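Local atomic coordinates of heme-binding protein HutZ (Vibrio cholerae, PDB entry 3TGV), a protein that binds heme and probably degrades it to biliverdin beta and delta, releasing the iron. Residues 16-21 and 63-68. The protein carries 1 engineered substitution. Numbering follows the deposited sequence.
Sequences TLQLAT and SIMMIE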
loop_
_atom_site.group_PDB
_atom_site.type_symbol
_atom_site.label_atom_id
_atom_site.label_comp_id
_atom_site.label_asym_id
_atom_site.label_seq_id
_atom_site.Cartn_x
_atom_site.Cartn_y
_atom_site.Cartn_z
ATOM N N THR A 16 -3.106 8.136 -6.918
ATOM C CA THR A 16 -2.311 7.864 -5.724
ATOM C C THR A 16 -1.341 6.691 -5.900
ATOM O O THR A 16 -1.624 5.720 -6.615
ATOM C CB THR A 16 -3.219 7.569 -4.505
ATOM O OG1 THR A 16 -4.176 8.630 -4.345
ATOM C CG2 THR A 16 -2.394 7.481 -3.249
ATOM N N LEU A 17 -0.195 6.806 -5.241
ATOM C CA LEU A 17 0.755 5.715 -5.109
ATOM C C LEU A 17 0.688 5.149 -3.701
ATOM O O LEU A 17 0.567 5.901 -2.713
ATOM C CB LEU A 17 2.181 6.222 -5.354
ATOM C CG LEU A 17 2.492 6.915 -6.679
ATOM C CD1 LEU A 17 3.974 7.332 -6.752
ATOM C CD2 LEU A 17 2.105 5.994 -7.839
ATOM N N GLN A 18 0.777 3.832 -3.598
ATOM C CA GLN A 18 1.050 3.216 -2.310
ATOM C C GLN A 18 2.549 2.983 -2.213
ATOM O O GLN A 18 3.183 2.512 -3.175
ATOM C CB GLN A 18 0.290 1.899 -2.135
ATOM C CG GLN A 18 -1.075 1.857 -2.813
ATOM C CD GLN A 18 -2.002 2.959 -2.377
ATOM O OE1 GLN A 18 -2.575 3.680 -3.202
ATOM N NE2 GLN A 18 -2.177 3.091 -1.070
ATOM N N LEU A 19 3.112 3.291 -1.048
ATOM C CA LEU A 19 4.558 3.283 -0.858
ATOM C C LEU A 19 4.999 2.395 0.298
ATOM O O LEU A 19 4.392 2.406 1.368
ATOM C CB LEU A 19 5.063 4.703 -0.600
ATOM C CG LEU A 19 4.502 5.804 -1.490
ATOM C CD1 LEU A 19 4.843 7.189 -0.937
ATOM C CD2 LEU A 19 4.999 5.629 -2.926
ATOM N N ALA A 20 6.061 1.628 0.071
ATOM C CA ALA A 20 6.762 0.957 1.151
ATOM C C ALA A 20 8.133 1.607 1.318
ATOM O O ALA A 20 8.958 1.570 0.405
ATOM C CB ALA A 20 6.897 -0.534 0.874
ATOM N N THR A 21 8.371 2.208 2.483
ATOM C CA THR A 21 9.641 2.862 2.751
ATOM C C THR A 21 10.319 2.172 3.929
ATOM O O THR A 21 9.735 1.289 4.559
ATOM C CB THR A 21 9.451 4.363 3.056
ATOM O OG1 THR A 21 8.581 4.510 4.183
ATOM C CG2 THR A 21 8.823 5.068 1.862
ATOM N N SER A 63 9.473 0.985 -2.487
ATOM C CA SER A 63 8.713 0.114 -3.363
ATOM C C SER A 63 7.376 0.817 -3.622
ATOM O O SER A 63 6.705 1.259 -2.685
ATOM C CB SER A 63 8.549 -1.276 -2.737
ATOM O OG SER A 63 7.785 -2.151 -3.556
ATOM N N ILE A 64 7.014 0.958 -4.897
ATOM C CA ILE A 64 5.834 1.733 -5.295
ATOM C C ILE A 64 4.747 0.863 -5.932
ATOM O O ILE A 64 5.039 -0.044 -6.719
ATOM C CB ILE A 64 6.222 2.819 -6.306
ATOM C CG1 ILE A 64 7.153 3.843 -5.652
ATOM C CG2 ILE A 64 4.974 3.497 -6.881
ATOM C CD1 ILE A 64 7.884 4.714 -6.640
ATOM N N MET A 65 3.495 1.129 -5.590
ATOM C CA MET A 65 2.379 0.407 -6.199
ATOM C C MET A 65 1.224 1.336 -6.548
ATOM O O MET A 65 0.808 2.180 -5.743
ATOM C CB MET A 65 1.892 -0.723 -5.286
ATOM C CG MET A 65 0.676 -1.457 -5.819
ATOM S SD MET A 65 0.235 -2.925 -4.858
ATOM C CE MET A 65 -0.138 -2.164 -3.283
ATOM N N MET A 66 0.724 1.175 -7.763
ATOM C CA MET A 66 -0.458 1.875 -8.233
ATOM C C MET A 66 -1.515 0.781 -8.424
ATOM O O MET A 66 -1.288 -0.187 -9.157
ATOM C CB MET A 66 -0.107 2.570 -9.550
ATOM C CG MET A 66 -1.123 3.537 -10.115
ATOM S SD MET A 66 -0.571 4.153 -11.738
ATOM C CE MET A 66 1.062 4.738 -11.340
ATOM N N ILE A 67 -2.650 0.901 -7.742
ATOM C CA ILE A 67 -3.608 -0.205 -7.666
ATOM C C ILE A 67 -5.080 0.217 -7.779
ATOM O O ILE A 67 -5.473 1.290 -7.292
ATOM C CB ILE A 67 -3.397 -1.017 -6.354
ATOM C CG1 ILE A 67 -4.295 -2.252 -6.342
ATOM C CG2 ILE A 67 -3.620 -0.121 -5.105
ATOM C CD1 ILE A 67 -3.848 -3.301 -5.352
ATOM N N GLU A 68 -5.899 -0.613 -8.425
ATOM C CA GLU A 68 -7.314 -0.282 -8.555
ATOM C C GLU A 68 -7.986 -0.440 -7.197
ATOM O O GLU A 68 -7.474 -1.140 -6.330
ATOM C CB GLU A 68 -8.020 -1.158 -9.597
ATOM C CG GLU A 68 -8.338 -2.556 -9.123
ATOM C CD GLU A 68 -8.988 -3.413 -10.213
ATOM O OE1 GLU A 68 -9.697 -2.868 -11.085
ATOM O OE2 GLU A 68 -8.788 -4.631 -10.183
HETATM O O HOH W 1 -2.907 3.325 -6.259
#
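Gln-18 and Met-65 face each other as an antiparallel hydrogen-bonded pair. Gln-18 N reaches Met-65 O at 2.7 Å, and Met-65 N returns a bond to Gln-18 O. Ala-20 and Ser-63 repeat the pattern, with Ala-20 N 2.9 Å from Ser-63 O. Between them, Leu-19 and Ile-64 form a non-hydrogen-bonded pair.

The tight apolar side carries Leu-17, Leu-19, Ile-64 and Met-66. Ile-64 sits between two leucines. Its CG2 touches Leu-17 CD2 at 3.9 Å, while its CG1 lies alongside Leu-19 CD2. The two Ile-64 branches divide this way because CG1 stands beside the backbone N (chi1 -65°) and CG2 is anti to it. Met-66 bends at its last torsion, chi3 -53°, and its CE meets Leu-17 CD2 at 3.9 Å.

These are neighbouring strands of the curled antiparallel sheet of the FMN-binding split-barrel fold, to which the pyridoxamine 5'-phosphate oxidase family belongs. Strand 28-38 pairs with the far edge of 16-21, and strand 81-91 with that of 63-67.

The other face, with Gln-18, Ala-20, Ser-63, Met-65 and Ile-67, is mixed in character and turns to the second subunit. Ala-20 CB and Ser-63 CB touch at 4.0 Å, and Ser-63 OG bonds to Val-30 N of the second subunit and to Asp-85 of its own chain. Gln-18 CG touches Ile-67 CG2 at 4.0 Å, the two side chains crossing at about a right angle.

The looser end lies beyond the Gln-18/Met-65 pair, where a water, and no direct backbone bond, links the two strands' polar groups. It accepts from Ile-67 N at 2.9 Å and lies within donating distance of Thr-16 O (2.7 Å) and Gln-18 OE1.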